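PDB 3OOV: methyl-accepting chemotaxis protein, putative from Geobacter sulfurreducens, which probably senses a chemical or other signal through its GAF domain and relays it to the chemotaxis machinery. Local coordinates for residues I107-P119 with V129-L141. Sequence-based numbering, arbitrary orientation.
Sequences IRALRSKSFVICP and VFAVDNRSSRRSL. With GOL (glycerol), chain C.
R135 reaches back over S112 to the 3-10 turn 108-110: with CG between the backbone N and the carbonyl carbon (chi1 77°) and the chain bent at chi3 (63°), its guanidinium meets two backbone carbonyls at its edge. R135 NH1 bonds nearly straight to R108 O at 2.8 Å; R135 NH2 reaches A109 O at 2.9 Å, but from above that carbonyl's plane. One guanidinium face lies over S112 N. In a second shell, R135 grips D133 side-on, NE to OD1 and NH2 to OD2 (a salt bridge, 2.8 Å), which fixes the guanidinium's rotation. OD1 also accepts from the backbone N of R135, an Asx turn, so one carboxylate holds both backbone and head group of the arginine. Replacing R135 by an alanine would probably leave D133 without its charged mate and the carbonyls of R108 and A109 without these two donors. The hairpin of strands 115-122 and 125-133 belongs to the antiparallel sheet of a GAF domain. V116-V132 and C118-F130 are hydrogen-bonded pairs; between them I117 CD1 rests on A131 CB at 3.6 Å. L141 CD1 presses tightly on V116 CG2. Glycerol, probably from crystallisation, lies between F115 and the turn, its O3 donating to D133 OD2 at 2.6 Å.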
ATOM      1  N   ILE A 107     -13.145 -17.995  10.944  1.00 17.90           N
ATOM      2  CA  ILE A 107     -12.048 -18.822  10.451  1.00 15.50           C
ATOM      3  C   ILE A 107     -10.742 -18.483  11.207  1.00 17.21           C
ATOM      4  O   ILE A 107     -10.201 -17.347  11.074  1.00 15.30           O
ATOM      5  CB  ILE A 107     -11.850 -18.631   8.948  1.00 15.54           C
ATOM      6  CG1 ILE A 107     -13.240 -18.438   8.270  1.00 18.94           C
ATOM      7  CG2 ILE A 107     -10.905 -19.711   8.305  1.00 13.15           C
ATOM      8  CD1 ILE A 107     -13.546 -19.263   7.042  1.00 21.95           C
ATOM      9  N   ARG A 108     -10.181 -19.482  11.899  1.00 15.04           N
ATOM     10  CA  ARG A 108      -8.954 -19.287  12.681  1.00 16.38           C
ATOM     11  C   ARG A 108      -7.808 -18.778  11.824  1.00 15.38           C
ATOM     12  O   ARG A 108      -7.000 -17.961  12.280  1.00 16.53           O
ATOM     13  CB  ARG A 108      -8.498 -20.592  13.377  1.00 16.05           C
ATOM     14  CG  ARG A 108      -9.264 -20.896  14.689  1.00 18.28           C
ATOM     15  CD  ARG A 108      -8.681 -22.215  15.368  1.00 18.45           C
ATOM     16  NE  ARG A 108      -8.950 -23.363  14.494  1.00 16.75           N
ATOM     17  CZ  ARG A 108      -8.066 -24.136  13.899  1.00 16.27           C
ATOM     18  NH1 ARG A 108      -6.753 -23.938  14.018  1.00 18.66           N
ATOM     19  NH2 ARG A 108      -8.512 -25.121  13.145  1.00 16.83           N
ATOM     20  N   ALA A 109      -7.761 -19.237  10.570  1.00 15.47           N
ATOM     21  CA  ALA A 109      -6.632 -18.966   9.696  1.00 13.32           C
ATOM     22  C   ALA A 109      -6.569 -17.484   9.373  1.00 13.22           C
ATOM     23  O   ALA A 109      -5.489 -17.011   9.054  1.00 13.46           O
ATOM     24  CB  ALA A 109      -6.731 -19.803   8.394  1.00 12.37           C
ATOM     25  N   LEU A 110      -7.732 -16.812   9.439  1.00 12.62           N
ATOM     26  CA  LEU A 110      -7.950 -15.414   9.129  1.00 14.26           C
ATOM     27  C   LEU A 110      -8.057 -14.501  10.359  1.00 15.76           C
ATOM     28  O   LEU A 110      -8.279 -13.277  10.192  1.00 16.30           O
ATOM     29  CB  LEU A 110      -9.264 -15.218   8.308  1.00 12.64           C
ATOM     30  CG  LEU A 110      -9.275 -15.935   6.958  1.00 14.86           C
ATOM     31  CD1 LEU A 110     -10.493 -15.523   6.159  1.00 14.70           C
ATOM     32  CD2 LEU A 110      -7.989 -15.629   6.120  1.00 11.52           C
ATOM     33  N   ARG A 111      -7.888 -15.052  11.561  1.00 16.23           N
ATOM     34  CA  ARG A 111      -8.094 -14.236  12.767  1.00 19.09           C
ATOM     35  C   ARG A 111      -6.870 -13.463  13.303  1.00 18.89           C
ATOM     36  O   ARG A 111      -6.910 -13.016  14.404  1.00 21.33           O
ATOM     37  CB  ARG A 111      -8.599 -15.105  13.903  1.00 20.07           C
ATOM     38  CG  ARG A 111     -10.039 -15.400  13.856  1.00 24.08           C
ATOM     39  CD  ARG A 111     -10.293 -16.246  15.072  1.00 29.79           C
ATOM     40  NE  ARG A 111     -11.684 -16.590  15.030  1.00 33.82           N
ATOM     41  CZ  ARG A 111     -12.203 -17.626  15.648  1.00 38.47           C
ATOM     42  NH1 ARG A 111     -11.431 -18.415  16.393  1.00 38.68           N
ATOM     43  NH2 ARG A 111     -13.499 -17.858  15.520  1.00 39.37           N
ATOM     44  N   SER A 112      -5.807 -13.291  12.549  1.00 19.13           N
ATOM     45  CA  SER A 112      -4.676 -12.551  13.064  1.00 17.69           C
ATOM     46  C   SER A 112      -5.099 -11.106  13.298  1.00 18.23           C
ATOM     47  O   SER A 112      -5.907 -10.553  12.558  1.00 17.18           O
ATOM     48  CB  SER A 112      -3.545 -12.646  12.084  1.00 17.03           C
ATOM     49  OG  SER A 112      -2.344 -12.206  12.697  1.00 17.19           O
ATOM     50  N   LYS A 113      -4.568 -10.485  14.340  1.00 17.73           N
ATOM     51  CA  LYS A 113      -4.762  -9.060  14.518  1.00 18.58           C
ATOM     52  C   LYS A 113      -3.684  -8.232  13.834  1.00 18.05           C
ATOM     53  O   LYS A 113      -3.733  -6.990  13.845  1.00 19.31           O
ATOM     54  CB  LYS A 113      -4.834  -8.753  16.044  1.00 20.15           C
ATOM     55  CG  LYS A 113      -6.293  -8.895  16.655  1.00 25.90           C
ATOM     56  CD  LYS A 113      -7.021 -10.208  16.333  1.00 34.91           C
ATOM     57  CE  LYS A 113      -8.504 -10.211  16.820  1.00 41.71           C
ATOM     58  NZ  LYS A 113      -9.355 -10.937  15.804  1.00 43.70           N
ATOM     59  N   SER A 114      -2.679  -8.904  13.293  1.00 16.91           N
ATOM     60  CA  SER A 114      -1.584  -8.244  12.612  1.00 18.08           C
ATOM     61  C   SER A 114      -1.284  -9.028  11.308  1.00 18.18           C
ATOM     62  O   SER A 114      -1.174 -10.250  11.329  1.00 19.78           O
ATOM     63  CB  SER A 114      -0.353  -8.257  13.482  1.00 16.89           C
ATOM     64  OG  SER A 114       0.247  -9.504  13.208  1.00 26.50           O
ATOM     65  N   PHE A 115      -1.190  -8.349  10.165  1.00 16.20           N
ATOM     66  CA  PHE A 115      -1.032  -9.073   8.926  1.00 15.82           C
ATOM     67  C   PHE A 115      -0.730  -8.155   7.769  1.00 14.32           C
ATOM     68  O   PHE A 115      -0.942  -6.943   7.860  1.00 14.33           O
ATOM     69  CB  PHE A 115      -2.340  -9.833   8.605  1.00 16.67           C
ATOM     70  CG  PHE A 115      -3.566  -8.945   8.679  1.00 17.47           C
ATOM     71  CD1 PHE A 115      -3.873  -8.083   7.624  1.00 17.47           C
ATOM     72  CD2 PHE A 115      -4.323  -8.883   9.841  1.00 16.25           C
ATOM     73  CE1 PHE A 115      -4.992  -7.239   7.728  1.00 14.55           C
ATOM     74  CE2 PHE A 115      -5.418  -8.021   9.981  1.00 17.84           C
ATOM     75  CZ  PHE A 115      -5.747  -7.181   8.900  1.00 17.11           C
ATOM     76  N   VAL A 116      -0.336  -8.768   6.674  1.00 12.56           N
ATOM     77  CA  VAL A 116      -0.295  -8.139   5.329  1.00 11.97           C
ATOM     78  C   VAL A 116      -1.235  -8.852   4.370  1.00 12.88           C
ATOM     79  O   VAL A 116      -1.259 -10.149   4.284  1.00 12.70           O
ATOM     80  CB  VAL A 116       1.123  -8.342   4.752  1.00 13.34           C
ATOM     81  CG1 VAL A 116       1.193  -8.022   3.236  1.00 14.38           C
ATOM     82  CG2 VAL A 116       2.188  -7.448   5.584  1.00 10.72           C
ATOM     83  N   ILE A 117      -2.014  -8.058   3.648  1.00 13.33           N
ATOM     84  CA  ILE A 117      -2.841  -8.579   2.508  1.00 13.08           C
ATOM     85  C   ILE A 117      -2.282  -7.961   1.235  1.00 13.96           C
ATOM     86  O   ILE A 117      -2.082  -6.735   1.142  1.00 12.46           O
ATOM     87  CB  ILE A 117      -4.316  -8.177   2.578  1.00 11.91           C
ATOM     88  CG1 ILE A 117      -4.878  -8.127   4.021  1.00 12.83           C
ATOM     89  CG2 ILE A 117      -5.131  -9.039   1.560  1.00 10.25           C
ATOM     90  CD1 ILE A 117      -4.961  -9.585   4.771  1.00 10.56           C
ATOM     91  N   CYS A 118      -2.067  -8.818   0.255  1.00 14.04           N
ATOM     92  CA  CYS A 118      -1.389  -8.444  -0.966  1.00 14.75           C
ATOM     93  C   CYS A 118      -2.244  -8.974  -2.148  1.00 14.55           C
ATOM     94  O   CYS A 118      -2.635 -10.121  -2.134  1.00 16.19           O
ATOM     95  CB  CYS A 118       0.011  -9.019  -0.969  1.00 12.53           C
ATOM     96  SG  CYS A 118       0.803  -8.795  -2.569  1.00 19.26           S
ATOM     97  N   PRO A 119      -2.601  -8.117  -3.104  1.00 15.18           N
ATOM     98  CA  PRO A 119      -3.531  -8.542  -4.173  1.00 14.92           C
ATOM     99  C   PRO A 119      -2.757  -9.395  -5.169  1.00 16.21           C
ATOM    100  O   PRO A 119      -1.552  -9.208  -5.309  1.00 16.06           O
ATOM    101  CB  PRO A 119      -3.944  -7.217  -4.834  1.00 15.09           C
ATOM    102  CG  PRO A 119      -2.629  -6.294  -4.668  1.00 14.41           C
ATOM    103  CD  PRO A 119      -2.092  -6.732  -3.292  1.00 15.73           C
ATOM    104  N   VAL A 129      -6.076 -12.838  -3.421  1.00 13.31           N
ATOM    105  CA  VAL A 129      -5.210 -12.239  -2.409  1.00 12.89           C
ATOM    106  C   VAL A 129      -4.302 -13.264  -1.711  1.00 13.83           C
ATOM    107  O   VAL A 129      -4.680 -14.452  -1.498  1.00 13.30           O
ATOM    108  CB  VAL A 129      -6.018 -11.389  -1.292  1.00 13.74           C
ATOM    109  CG1 VAL A 129      -6.858 -10.252  -1.894  1.00 11.56           C
ATOM    110  CG2 VAL A 129      -6.944 -12.259  -0.459  1.00 13.42           C
ATOM    111  N   PHE A 130      -3.107 -12.800  -1.326  1.00 13.43           N
ATOM    112  CA  PHE A 130      -2.330 -13.455  -0.262  1.00 12.90           C
ATOM    113  C   PHE A 130      -2.625 -12.730   1.026  1.00 12.71           C
ATOM    114  O   PHE A 130      -2.558 -11.516   1.069  1.00 13.63           O
ATOM    115  CB  PHE A 130      -0.849 -13.304  -0.530  1.00 13.83           C
ATOM    116  CG  PHE A 130      -0.314 -14.260  -1.497  1.00 15.80           C
ATOM    117  CD1 PHE A 130      -0.753 -14.260  -2.825  1.00 13.96           C
ATOM    118  CD2 PHE A 130       0.678 -15.165  -1.106  1.00 16.72           C
ATOM    119  CE1 PHE A 130      -0.215 -15.159  -3.774  1.00 18.50           C
ATOM    120  CE2 PHE A 130       1.229 -16.075  -2.028  1.00 17.92           C
ATOM    121  CZ  PHE A 130       0.799 -16.077  -3.381  1.00 17.57           C
ATOM    122  N   ALA A 131      -2.979 -13.453   2.086  1.00 12.34           N
ATOM    123  CA  ALA A 131      -3.093 -12.849   3.427  1.00 10.54           C
ATOM    124  C   ALA A 131      -2.031 -13.589   4.264  1.00 11.95           C
ATOM    125  O   ALA A 131      -2.097 -14.811   4.404  1.00 12.39           O
ATOM    126  CB  ALA A 131      -4.519 -13.108   3.996  1.00  9.95           C
ATOM    127  N   VAL A 132      -1.082 -12.858   4.846  1.00 13.05           N
ATOM    128  CA  VAL A 132       0.084 -13.453   5.486  1.00 12.12           C
ATOM    129  C   VAL A 132       0.247 -12.853   6.907  1.00 13.29           C
ATOM    130  O   VAL A 132      -0.017 -11.647   7.123  1.00 12.05           O
ATOM    131  CB  VAL A 132       1.395 -13.281   4.682  1.00 12.54           C
ATOM    132  CG1 VAL A 132       2.626 -13.973   5.404  1.00 11.52           C
ATOM    133  CG2 VAL A 132       1.298 -13.889   3.273  1.00  8.92           C
ATOM    134  N   ASP A 133       0.602 -13.714   7.877  1.00 12.58           N
ATOM    135  CA  ASP A 133       0.874 -13.255   9.235  1.00 14.30           C
ATOM    136  C   ASP A 133       1.891 -14.126   9.972  1.00 15.49           C
ATOM    137  O   ASP A 133       2.101 -15.294   9.611  1.00 13.36           O
ATOM    138  CB  ASP A 133      -0.403 -13.056  10.063  1.00 13.40           C
ATOM    139  CG  ASP A 133      -0.986 -14.360  10.545  1.00 17.29           C
ATOM    140  OD1 ASP A 133      -0.403 -14.898  11.527  1.00 18.21           O
ATOM    141  OD2 ASP A 133      -1.987 -14.889   9.935  1.00 16.47           O
ATOM    142  N   ASN A 134       2.546 -13.508  10.979  1.00 16.45           N
ATOM    143  CA  ASN A 134       3.458 -14.228  11.917  1.00 15.63           C
ATOM    144  C   ASN A 134       2.863 -13.950  13.332  1.00 14.59           C
ATOM    145  O   ASN A 134       3.503 -13.347  14.185  1.00 11.67           O
ATOM    146  CB  ASN A 134       4.877 -13.619  11.781  1.00 15.38           C
ATOM    147  CG  ASN A 134       5.645 -14.131  10.559  1.00 20.08           C
ATOM    148  OD1 ASN A 134       5.372 -15.221  10.030  1.00 22.55           O
ATOM    149  ND2 ASN A 134       6.635 -13.362  10.124  1.00 15.63           N
ATOM    150  N   ARG A 135       1.606 -14.297  13.542  1.00 13.58           N
ATOM    151  CA  ARG A 135       0.907 -13.817  14.733  1.00 14.64           C
ATOM    152  C   ARG A 135       1.518 -14.282  16.067  1.00 15.70           C
ATOM    153  O   ARG A 135       1.169 -13.744  17.082  1.00 15.56           O
ATOM    154  CB  ARG A 135      -0.561 -14.246  14.695  1.00 13.20           C
ATOM    155  CG  ARG A 135      -0.800 -15.747  15.050  1.00 15.49           C
ATOM    156  CD  ARG A 135      -2.273 -16.192  14.702  1.00 16.29           C
ATOM    157  NE  ARG A 135      -2.541 -16.090  13.265  1.00 15.25           N
ATOM    158  CZ  ARG A 135      -3.669 -16.508  12.660  1.00 14.85           C
ATOM    159  NH1 ARG A 135      -4.650 -17.005  13.369  1.00  9.85           N
ATOM    160  NH2 ARG A 135      -3.819 -16.420  11.328  1.00 11.88           N
ATOM    161  N   SER A 136       2.340 -15.338  16.077  1.00 17.21           N
ATOM    162  CA  SER A 136       2.859 -15.789  17.348  1.00 20.76           C
ATOM    163  C   SER A 136       4.191 -15.073  17.636  1.00 20.73           C
ATOM    164  O   SER A 136       4.711 -15.157  18.741  1.00 20.51           O
ATOM    165  CB  SER A 136       2.959 -17.316  17.421  1.00 20.72           C
ATOM    166  OG  SER A 136       4.175 -17.725  16.887  1.00 26.13           O
ATOM    167  N   SER A 137       4.704 -14.340  16.656  1.00 19.75           N
ATOM    168  CA  SER A 137       5.872 -13.513  16.893  1.00 19.67           C
ATOM    169  C   SER A 137       5.393 -12.102  17.237  1.00 20.22           C
ATOM    170  O   SER A 137       4.339 -11.622  16.760  1.00 19.05           O
ATOM    171  CB  SER A 137       6.815 -13.539  15.690  1.00 19.04           C
ATOM    172  OG  SER A 137       7.857 -12.563  15.821  1.00 24.07           O
ATOM    173  N   ARG A 138       6.148 -11.419  18.088  1.00 20.66           N
ATOM    174  CA  ARG A 138       5.815 -10.030  18.379  1.00 20.67           C
ATOM    175  C   ARG A 138       6.454  -9.109  17.309  1.00 19.14           C
ATOM    176  O   ARG A 138       6.239  -7.920  17.304  1.00 18.51           O
ATOM    177  CB  ARG A 138       6.168  -9.667  19.837  1.00 21.41           C
ATOM    178  CG  ARG A 138       5.082 -10.191  20.843  1.00 27.13           C
ATOM    179  CD  ARG A 138       5.718 -10.930  22.046  1.00 37.47           C
ATOM    180  NE  ARG A 138       4.729 -11.222  23.116  1.00 47.72           N
ATOM    181  CZ  ARG A 138       4.701 -12.326  23.881  1.00 49.10           C
ATOM    182  NH1 ARG A 138       5.618 -13.290  23.727  1.00 48.61           N
ATOM    183  NH2 ARG A 138       3.756 -12.453  24.821  1.00 49.36           N
ATOM    184  N   ARG A 139       7.264  -9.662  16.413  1.00 18.84           N
ATOM    185  CA  ARG A 139       7.832  -8.814  15.392  1.00 18.51           C
ATOM    186  C   ARG A 139       6.810  -8.518  14.275  1.00 18.09           C
ATOM    187  O   ARG A 139       6.396  -9.420  13.607  1.00 17.12           O
ATOM    188  CB  ARG A 139       9.105  -9.430  14.787  1.00 18.65           C
ATOM    189  CG  ARG A 139       9.680  -8.551  13.677  1.00 18.40           C
ATOM    190  CD  ARG A 139      10.835  -9.208  12.959  1.00 20.15           C
ATOM    191  NE  ARG A 139      10.177  -9.780  11.842  1.00 37.81           N
ATOM    192  CZ  ARG A 139      10.071  -9.246  10.626  1.00 39.05           C
ATOM    193  NH1 ARG A 139      10.738  -8.158  10.277  1.00 40.39           N
ATOM    194  NH2 ARG A 139       9.325  -9.882   9.750  1.00 38.35           N
ATOM    195  N   SER A 140       6.393  -7.255  14.125  1.00 17.94           N
ATOM    196  CA  SER A 140       5.583  -6.758  12.977  1.00 18.24           C
ATOM    197  C   SER A 140       6.168  -7.036  11.610  1.00 17.75           C
ATOM    198  O   SER A 140       7.348  -6.902  11.431  1.00 16.92           O
ATOM    199  CB  SER A 140       5.485  -5.249  13.062  1.00 17.58           C
ATOM    200  OG  SER A 140       4.529  -4.896  14.002  1.00 18.61           O
ATOM    201  N   LEU A 141       5.330  -7.373  10.620  1.00 18.65           N
ATOM    202  CA  LEU A 141       5.843  -7.508   9.256  1.00 18.24           C
ATOM    203  C   LEU A 141       6.295  -6.117   8.754  1.00 19.13           C
ATOM    204  O   LEU A 141       5.653  -5.095   9.075  1.00 17.61           O
ATOM    205  CB  LEU A 141       4.780  -8.076   8.322  1.00 18.05           C
ATOM    206  CG  LEU A 141       4.366  -9.526   8.563  1.00 18.25           C
ATOM    207  CD1 LEU A 141       3.127  -9.875   7.741  1.00 14.86           C
ATOM    208  CD2 LEU A 141       5.432 -10.438   8.223  1.00 17.17           C
TER
HETATM  209  C1  GOL C 167      -5.538 -11.892   8.269  1.00 23.56           C
HETATM  210  O1  GOL C 167      -6.918 -11.977   8.019  1.00 18.53           O
HETATM  211  C2  GOL C 167      -5.033 -13.318   8.178  1.00 24.34           C
HETATM  212  O2  GOL C 167      -5.291 -13.961   9.436  1.00 28.15           O
HETATM  213  C3  GOL C 167      -3.556 -13.195   7.899  1.00 23.48           C
HETATM  214  O3  GOL C 167      -2.987 -14.450   7.590  1.00 18.52           O
HETATM  215  O   HOH W   1       2.173 -10.647  11.865  1.00  8.10           O